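Local coordinates for protein Aureochrome1 (Vaucheria frigida, PDB 3UE6) that senses blue light through a PAS-family LOV domain that binds flavin mononucleotide, probably to pass the signal on to a gene-regulating partner region, at residues 38-43 with 141-146; 44-49 with 62-67; 107-112 with 127-132. One frame throughout, in Å; residues are numbered along the deposited sequence.

Contact 1 of 3, residues 38-43 with 141-146. With FMN (flavin mononucleotide), chain G.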
# COMPACT_ATOMS: atom_id res chain seq x y z
N VAL A 38 2.52 -2.36 -4.47
CA VAL A 38 3.71 -1.54 -4.60
C VAL A 38 3.73 -0.78 -5.92
O VAL A 38 4.09 0.40 -5.97
CB VAL A 38 4.98 -2.41 -4.50
CG1 VAL A 38 6.23 -1.56 -4.67
CG2 VAL A 38 5.01 -3.17 -3.17
N LYS A 39 3.33 -1.46 -6.99
CA LYS A 39 3.25 -0.83 -8.31
C LYS A 39 2.27 0.33 -8.27
O LYS A 39 2.49 1.38 -8.88
CB LYS A 39 2.83 -1.87 -9.36
CG LYS A 39 3.48 -1.67 -10.73
CD LYS A 39 2.74 -0.63 -11.56
CE LYS A 39 3.71 0.35 -12.22
NZ LYS A 39 4.80 -0.35 -12.95
N ALA A 40 1.18 0.15 -7.53
CA ALA A 40 0.15 1.18 -7.41
C ALA A 40 0.66 2.39 -6.63
O ALA A 40 0.44 3.53 -7.02
CB ALA A 40 -1.09 0.61 -6.74
N LEU A 41 1.35 2.12 -5.53
CA LEU A 41 1.78 3.17 -4.62
C LEU A 41 2.93 3.99 -5.20
O LEU A 41 3.20 5.10 -4.73
CB LEU A 41 2.18 2.58 -3.27
CG LEU A 41 1.06 1.89 -2.47
CD1 LEU A 41 1.63 1.22 -1.23
CD2 LEU A 41 -0.03 2.88 -2.09
N GLN A 42 3.61 3.45 -6.20
CA GLN A 42 4.74 4.14 -6.82
C GLN A 42 4.32 4.97 -8.03
O GLN A 42 5.02 5.91 -8.41
CB GLN A 42 5.83 3.14 -7.19
CG GLN A 42 6.54 2.54 -6.00
CD GLN A 42 7.61 1.55 -6.40
OE1 GLN A 42 7.39 0.68 -7.24
NE2 GLN A 42 8.79 1.68 -5.80
N MET A 43 3.20 4.61 -8.64
CA MET A 43 2.61 5.45 -9.67
C MET A 43 1.82 6.56 -8.97
O MET A 43 1.55 7.61 -9.55
CB MET A 43 1.69 4.64 -10.60
CG MET A 43 0.54 3.96 -9.90
SD MET A 43 -1.09 4.58 -10.38
CE MET A 43 -1.25 3.86 -12.01
N ASN A 141 -8.17 -5.51 1.79
CA ASN A 141 -7.84 -4.09 1.77
C ASN A 141 -7.98 -3.53 0.37
O ASN A 141 -7.96 -4.26 -0.61
CB ASN A 141 -6.40 -3.86 2.23
CG ASN A 141 -6.22 -4.01 3.72
OD1 ASN A 141 -5.55 -4.94 4.18
ND2 ASN A 141 -6.80 -3.09 4.49
N TYR A 142 -8.11 -2.21 0.29
CA TYR A 142 -8.08 -1.53 -0.99
C TYR A 142 -7.05 -0.41 -0.94
O TYR A 142 -6.86 0.22 0.10
CB TYR A 142 -9.45 -0.94 -1.33
CG TYR A 142 -10.46 -1.93 -1.89
CD1 TYR A 142 -10.51 -2.19 -3.26
CD2 TYR A 142 -11.36 -2.58 -1.07
CE1 TYR A 142 -11.44 -3.08 -3.78
CE2 TYR A 142 -12.29 -3.47 -1.58
CZ TYR A 142 -12.32 -3.72 -2.94
OH TYR A 142 -13.24 -4.61 -3.46
N VAL A 143 -6.36 -0.18 -2.06
CA VAL A 143 -5.50 0.98 -2.18
C VAL A 143 -6.06 1.90 -3.26
O VAL A 143 -6.30 1.48 -4.39
CB VAL A 143 -4.03 0.58 -2.49
CG1 VAL A 143 -3.95 -0.37 -3.68
CG2 VAL A 143 -3.17 1.82 -2.71
N GLY A 144 -6.31 3.16 -2.89
CA GLY A 144 -6.81 4.14 -3.84
C GLY A 144 -5.73 5.14 -4.20
O GLY A 144 -4.98 5.59 -3.33
N VAL A 145 -5.63 5.47 -5.48
CA VAL A 145 -4.64 6.44 -5.94
C VAL A 145 -5.31 7.60 -6.67
O VAL A 145 -5.99 7.40 -7.69
CB VAL A 145 -3.60 5.80 -6.86
CG1 VAL A 145 -2.62 6.85 -7.37
CG2 VAL A 145 -2.86 4.69 -6.13
N GLN A 146 -5.13 8.81 -6.16
CA GLN A 146 -5.73 9.99 -6.76
C GLN A 146 -4.69 10.82 -7.50
O GLN A 146 -3.51 10.79 -7.17
CB GLN A 146 -6.42 10.85 -5.68
CG GLN A 146 -7.53 10.14 -4.94
CD GLN A 146 -7.03 9.10 -3.96
OE1 GLN A 146 -5.87 9.15 -3.53
NE2 GLN A 146 -7.89 8.16 -3.60
N1 FMN G . -14.47 7.89 -5.05
C2 FMN G . -14.20 9.17 -5.47
O2 FMN G . -15.10 9.86 -5.96
N3 FMN G . -12.93 9.69 -5.33
C4 FMN G . -11.92 8.94 -4.78
O4 FMN G . -10.80 9.40 -4.66
C4A FMN G . -12.19 7.64 -4.35
N5 FMN G . -11.19 6.86 -3.80
C5A FMN G . -11.46 5.58 -3.38
C6 FMN G . -10.45 4.81 -2.82
C7 FMN G . -10.71 3.51 -2.40
C7M FMN G . -9.61 2.68 -1.79
C8 FMN G . -11.99 2.98 -2.53
C8M FMN G . -12.26 1.58 -2.08
C9 FMN G . -13.00 3.75 -3.09
C9A FMN G . -12.74 5.06 -3.52
N10 FMN G . -13.74 5.84 -4.07
C10 FMN G . -13.46 7.12 -4.49
C1' FMN G . -15.13 5.32 -4.26
C2' FMN G . -16.05 5.50 -3.06
O2' FMN G . -15.36 5.18 -1.88
C3' FMN G . -17.26 4.58 -3.24
O3' FMN G . -16.85 3.23 -3.32
C4' FMN G . -18.01 4.97 -4.51
O4' FMN G . -18.50 6.28 -4.36
C5' FMN G . -19.18 4.05 -4.82
O5' FMN G . -19.84 3.68 -3.62
P FMN G . -21.24 4.34 -3.19
O1P FMN G . -21.01 5.81 -2.95
O2P FMN G . -21.74 3.70 -1.92
O3P FMN G . -22.29 4.16 -4.27

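Contact 2 of 3, residues 44-49 with 62-67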
# COMPACT_ATOMS: atom_id res chain seq x y z
N ALA A 44 1.46 6.29 -7.72
CA ALA A 44 0.86 7.30 -6.86
C ALA A 44 1.98 8.17 -6.35
O ALA A 44 2.92 7.69 -5.71
CB ALA A 44 0.14 6.64 -5.71
N GLN A 45 1.90 9.47 -6.63
CA GLN A 45 2.96 10.37 -6.22
C GLN A 45 2.64 10.95 -4.85
O GLN A 45 2.41 12.15 -4.69
CB GLN A 45 3.19 11.44 -7.28
CG GLN A 45 3.76 10.83 -8.56
CD GLN A 45 3.96 11.83 -9.67
OE1 GLN A 45 3.02 12.52 -10.09
NE2 GLN A 45 5.18 11.92 -10.17
N GLN A 46 2.63 10.06 -3.87
CA GLN A 46 2.24 10.37 -2.50
C GLN A 46 0.78 10.77 -2.35
O GLN A 46 0.38 11.30 -1.31
CB GLN A 46 3.17 11.42 -1.88
CG GLN A 46 4.38 10.81 -1.18
CD GLN A 46 3.98 9.86 -0.06
OE1 GLN A 46 3.02 10.11 0.67
NE2 GLN A 46 4.71 8.76 0.07
N ASN A 47 -0.04 10.51 -3.37
CA ASN A 47 -1.48 10.68 -3.22
C ASN A 47 -2.20 9.33 -3.20
O ASN A 47 -2.58 8.80 -4.25
CB ASN A 47 -2.07 11.55 -4.33
CG ASN A 47 -1.45 12.92 -4.39
OD1 ASN A 47 -1.01 13.46 -3.38
ND2 ASN A 47 -1.40 13.49 -5.59
N PHE A 48 -2.39 8.77 -2.01
CA PHE A 48 -3.09 7.50 -1.91
C PHE A 48 -3.79 7.32 -0.58
O PHE A 48 -3.55 8.06 0.38
CB PHE A 48 -2.12 6.33 -2.16
CG PHE A 48 -1.04 6.21 -1.13
CD1 PHE A 48 -1.24 5.44 0.02
CD2 PHE A 48 0.18 6.84 -1.29
CE1 PHE A 48 -0.24 5.32 0.98
CE2 PHE A 48 1.19 6.72 -0.34
CZ PHE A 48 0.97 5.96 0.79
N VAL A 49 -4.67 6.32 -0.53
CA VAL A 49 -5.31 5.92 0.71
C VAL A 49 -5.33 4.39 0.82
O VAL A 49 -5.14 3.68 -0.16
CB VAL A 49 -6.74 6.47 0.83
CG1 VAL A 49 -6.74 7.99 0.78
CG2 VAL A 49 -7.61 5.90 -0.28
N TYR A 62 -5.65 4.61 6.42
CA TYR A 62 -4.46 5.43 6.27
C TYR A 62 -4.59 6.35 5.06
O TYR A 62 -5.21 5.99 4.06
CB TYR A 62 -3.18 4.58 6.17
CG TYR A 62 -1.94 5.43 6.00
CD1 TYR A 62 -1.22 5.87 7.10
CD2 TYR A 62 -1.51 5.83 4.74
CE1 TYR A 62 -0.09 6.66 6.96
CE2 TYR A 62 -0.39 6.62 4.58
CZ TYR A 62 0.32 7.03 5.69
OH TYR A 62 1.43 7.82 5.53
N ALA A 63 -4.01 7.55 5.16
CA ALA A 63 -4.01 8.50 4.05
C ALA A 63 -2.68 9.25 3.98
O ALA A 63 -2.19 9.74 5.00
CB ALA A 63 -5.17 9.48 4.18
N SER A 64 -2.10 9.31 2.79
CA SER A 64 -0.79 9.94 2.61
C SER A 64 -0.90 11.45 2.75
O SER A 64 -1.96 12.02 2.53
CB SER A 64 -0.19 9.57 1.26
OG SER A 64 -1.05 9.90 0.19
N ARG A 65 0.20 12.10 3.11
CA ARG A 65 0.19 13.55 3.29
C ARG A 65 -0.17 14.23 1.97
O ARG A 65 -0.76 15.31 1.96
CB ARG A 65 1.53 14.07 3.80
CG ARG A 65 2.64 14.04 2.76
CD ARG A 65 3.77 15.00 3.11
NE ARG A 65 4.65 14.48 4.15
CZ ARG A 65 5.95 14.76 4.23
NH1 ARG A 65 6.52 15.55 3.33
NH2 ARG A 65 6.68 14.26 5.21
N GLY A 66 0.18 13.58 0.86
CA GLY A 66 -0.11 14.13 -0.45
C GLY A 66 -1.61 14.22 -0.65
O GLY A 66 -2.13 15.21 -1.17
N PHE A 67 -2.31 13.17 -0.23
CA PHE A 67 -3.75 13.12 -0.31
C PHE A 67 -4.41 14.19 0.57
O PHE A 67 -5.38 14.82 0.16
CB PHE A 67 -4.25 11.74 0.10
CG PHE A 67 -5.75 11.63 0.14
CD1 PHE A 67 -6.45 11.19 -0.97
CD2 PHE A 67 -6.46 11.98 1.28
CE1 PHE A 67 -7.83 11.09 -0.94
CE2 PHE A 67 -7.83 11.88 1.31
CZ PHE A 67 -8.52 11.44 0.20
O HOH W 1 2.51 10.28 3.80

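Contact 3 of 3, residues 107-112 with 127-132. With FMN (flavin mononucleotide), chain G.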
# COMPACT_ATOMS: atom_id res chain seq x y z
N VAL A 107 -12.56 -6.40 -9.55
CA VAL A 107 -11.61 -6.03 -10.59
C VAL A 107 -11.08 -4.60 -10.40
O VAL A 107 -11.82 -3.71 -10.00
CB VAL A 107 -12.21 -6.20 -12.00
CG1 VAL A 107 -13.73 -6.24 -11.94
CG2 VAL A 107 -11.73 -5.10 -12.94
N ASP A 108 -9.79 -4.41 -10.68
CA ASP A 108 -9.15 -3.10 -10.58
C ASP A 108 -9.50 -2.23 -11.78
O ASP A 108 -9.40 -2.68 -12.92
CB ASP A 108 -7.62 -3.23 -10.54
CG ASP A 108 -7.13 -4.15 -9.43
OD1 ASP A 108 -7.88 -4.39 -8.46
OD2 ASP A 108 -5.98 -4.61 -9.53
N THR A 109 -9.90 -0.99 -11.53
CA THR A 109 -10.11 -0.04 -12.62
C THR A 109 -9.70 1.37 -12.23
O THR A 109 -9.38 1.65 -11.07
CB THR A 109 -11.56 0.01 -13.10
OG1 THR A 109 -12.42 0.30 -11.99
CG2 THR A 109 -11.97 -1.32 -13.74
N SER A 110 -9.71 2.25 -13.22
CA SER A 110 -9.46 3.66 -12.99
C SER A 110 -10.55 4.48 -13.67
O SER A 110 -11.03 4.12 -14.75
CB SER A 110 -8.08 4.06 -13.50
OG SER A 110 -7.89 3.66 -14.84
N VAL A 111 -10.94 5.57 -13.03
CA VAL A 111 -11.98 6.44 -13.56
C VAL A 111 -11.59 7.90 -13.37
O VAL A 111 -10.91 8.25 -12.41
CB VAL A 111 -13.33 6.20 -12.86
CG1 VAL A 111 -14.43 6.93 -13.61
CG2 VAL A 111 -13.63 4.72 -12.80
N CYS A 112 -12.03 8.74 -14.30
CA CYS A 112 -11.83 10.17 -14.19
C CYS A 112 -13.16 10.86 -13.88
O CYS A 112 -14.08 10.85 -14.70
CB CYS A 112 -11.20 10.73 -15.46
SG CYS A 112 -10.77 12.49 -15.37
N PHE A 127 -8.57 8.46 -11.03
CA PHE A 127 -8.48 7.74 -9.79
C PHE A 127 -8.41 6.22 -10.05
O PHE A 127 -9.24 5.67 -10.76
CB PHE A 127 -9.67 8.15 -8.91
CG PHE A 127 -10.23 7.05 -8.09
CD1 PHE A 127 -9.54 6.58 -6.98
CD2 PHE A 127 -11.46 6.51 -8.38
CE1 PHE A 127 -10.06 5.57 -6.21
CE2 PHE A 127 -11.99 5.51 -7.61
CZ PHE A 127 -11.29 5.03 -6.52
N PHE A 128 -7.40 5.57 -9.49
CA PHE A 128 -7.22 4.12 -9.63
C PHE A 128 -7.46 3.40 -8.31
O PHE A 128 -7.08 3.90 -7.24
CB PHE A 128 -5.83 3.78 -10.19
CG PHE A 128 -5.53 2.30 -10.23
CD1 PHE A 128 -5.96 1.51 -11.29
CD2 PHE A 128 -4.80 1.69 -9.22
CE1 PHE A 128 -5.68 0.15 -11.33
CE2 PHE A 128 -4.52 0.34 -9.26
CZ PHE A 128 -4.95 -0.44 -10.31
N VAL A 129 -8.08 2.23 -8.38
CA VAL A 129 -8.36 1.43 -7.20
C VAL A 129 -7.97 -0.04 -7.42
O VAL A 129 -8.17 -0.59 -8.51
CB VAL A 129 -9.85 1.54 -6.78
CG1 VAL A 129 -10.77 1.18 -7.93
CG2 VAL A 129 -10.13 0.67 -5.57
N ALA A 130 -7.40 -0.67 -6.40
CA ALA A 130 -7.00 -2.07 -6.48
C ALA A 130 -7.27 -2.82 -5.18
O ALA A 130 -6.88 -2.37 -4.10
CB ALA A 130 -5.53 -2.19 -6.86
N GLY A 131 -7.93 -3.96 -5.30
CA GLY A 131 -8.22 -4.81 -4.15
C GLY A 131 -7.03 -5.68 -3.78
O GLY A 131 -6.31 -6.19 -4.64
N LEU A 132 -6.82 -5.85 -2.48
CA LEU A 132 -5.77 -6.71 -1.97
C LEU A 132 -6.40 -7.94 -1.32
O LEU A 132 -7.28 -7.80 -0.48
CB LEU A 132 -4.90 -5.94 -0.98
CG LEU A 132 -4.45 -4.58 -1.51
CD1 LEU A 132 -3.74 -3.77 -0.44
CD2 LEU A 132 -3.57 -4.75 -2.74
N1 FMN G . -14.47 7.89 -5.05
C2 FMN G . -14.20 9.17 -5.47
O2 FMN G . -15.10 9.86 -5.96
N3 FMN G . -12.93 9.69 -5.33
C4 FMN G . -11.92 8.94 -4.78
O4 FMN G . -10.80 9.40 -4.66
C4A FMN G . -12.19 7.64 -4.35
N5 FMN G . -11.19 6.86 -3.80
C5A FMN G . -11.46 5.58 -3.38
C6 FMN G . -10.45 4.81 -2.82
C7 FMN G . -10.71 3.51 -2.40
C7M FMN G . -9.61 2.68 -1.79
C8 FMN G . -11.99 2.98 -2.53
C8M FMN G . -12.26 1.58 -2.08
C9 FMN G . -13.00 3.75 -3.09
C9A FMN G . -12.74 5.06 -3.52
N10 FMN G . -13.74 5.84 -4.07
C10 FMN G . -13.46 7.12 -4.49
C1' FMN G . -15.13 5.32 -4.26
C2' FMN G . -16.05 5.50 -3.06
O2' FMN G . -15.36 5.18 -1.88
C3' FMN G . -17.26 4.58 -3.24
O3' FMN G . -16.85 3.23 -3.32
C4' FMN G . -18.01 4.97 -4.51
O4' FMN G . -18.50 6.28 -4.36
C5' FMN G . -19.18 4.05 -4.82
O5' FMN G . -19.84 3.68 -3.62
P FMN G . -21.24 4.34 -3.19
O1P FMN G . -21.01 5.81 -2.95
O2P FMN G . -21.74 3.70 -1.92
O3P FMN G . -22.29 4.16 -4.27
O HOH W 2 -4.89 -5.77 -7.34

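Contact 1 of 3, residues 38-43 with 141-146
Val145 and Val143 carry most of this contact, both pointing from the PAS-fold sheet at helix 36-43, which packs on the face of the sheet turned away from the flavin. The helix and strand segments run nearly alongside each other, their axes 23° apart and 8.6 Å at closest approach. The side chains meet through apolar contacts. Val145 splits its two methyls: CG1, anti to the backbone N, meets Met43 SD at 4.1 Å, while CG2 comes up to the carbonyl oxygen Ala40 O at 3.6 Å. Two residues earlier on the strand, Val143 also divides its methyls between two helix residues, with CG1 4.3 Å from Ala40 CB and CG2 against Leu41 CD2, the two side chains crossing at a slant. Val38 packs on Ala130 and Leu41 on Leu132 of the second subunit.

By strand alternation, Tyr142 and Gly144 face the pocket. Gly144 lies beside the C6 edge of the flavin; a CB there would fall 2.5 Å from FMN C6. Just past the strand end, Gln146 bends at chi2 (73°) to bring its amide to O4 on the pyrimidine end of the flavin, where NE2 makes a weak bond to FMN O4, 3.3 Å with an N-H...O angle of 149°. With an alanine at this position, FMN O4 is likely to lose this donor. At the other end of the ring system, Tyr142 CB touches FMN C7M at 3.7 Å.

Contact 2 of 3, residues 44-49 with 62-67
Ser64 OG is held between two backbone groups of 44-49: it donates a hydrogen bond to Gln46 O (2.5 Å) and accepts the N-H of Phe48 (2.8 Å, 167° at the hydrogen). The hydroxyl reaches Gln46 O from above the carbonyl plane, 58° out of it. With chi1 at 56°, OG lies between the backbone N and carbonyl carbon of Ser64, which turns it to the incoming chain. A third bond, from Ser64 N to Phe48 O at 3.1 Å, is nearly straight, so the serine side chain and backbone both bond to the 44-49 backbone. Ser64 also occupies the N-cap position of the following helix.

The apolar part has two CH-pi contacts: Ser64 CB sits over one face of the Phe48 ring, toward its rim, and Val49 CG1 stands over the centre of the Phe67 ring, 3.6 Å above it. Phe48 CE1 makes an apolar approach to the edge of the Tyr62 ring, near its plane. Gln46, bent at chi2, sends its OE1 to a water shared with Arg65 N and Tyr62 OH, while its NE2 is bonded to Leu132 O and Asn141 OD1 of the second subunit. Val49 and Ala63, a non-hydrogen-bonded antiparallel pair, hold the hairpin strands 48-52 and 60-63 together, while Val49 on Phe67 packs the sheet on helix 65-71, with helix 75-78 against Ala63 and Phe67.

Contact 3 of 3, residues 107-112 with 127-132
Asp108 extends the antiparallel ladder with a carboxylate where a backbone carbonyl would be expected: its OD1 accepts the N-H of Gly131 at 3.2 Å (149° at the hydrogen), met from 35° above the carboxylate plane. CG is anti to the carbonyl carbon of Asp108 (chi1 -55°), which lays the carboxylate against Ala130 CB, 3.6 Å from CG. The second oxygen, OD2, accepts a hydrogen bond at 2.7 Å from a water that also donates to Gly131 O, so side chain and water together tie 107-112 to this end of the neighbouring strand.

Further along, the strands pair as an antiparallel hairpin. Val111 and Phe127 form a hydrogen-bonded pair, with Val111 N to Phe127 O at 2.8 Å and Phe127 N to Val111 O at 2.7 Å; Val129 N meets Thr109 O almost straight on. Ser110 and Phe128 are the non-hydrogen-bonded pair, and Ser110 CB lies at the edge of the Phe128 ring, in its plane. On the opposite face of the sheet from Phe128, Phe127 turns one ring face to the flavin, FMN C4A standing 3.4 Å above it and offset toward the rim.

The chemistry is therefore divided: the flavin meets an aromatic face on this strand, whereas two donors beside the aspartate, Gly131 N and the water, are likely to stabilise its negative form.

Overall arrangement
The three contacts surround the central strand 139-145 of one sheet. Contact 1 lies 9 Å, centre to centre, from both of the others; contacts 2 and 3 are 15 Å apart, their nearest atoms about 6 Å from each other. The strand bonds to both neighbours: Gly144 O to Val49 N (2.9 Å) ties contact 1 to contact 2, and Val145 N to Phe128 O (2.8 Å) ties it to contact 3, both probable hydrogen bonds. The flavin is lined by Val49, Gln146 and Phe127, one from each contact, so the sheet links the FMN face to the face that bears helix 36-43 and borders the second subunit, a plausible route for a light signal.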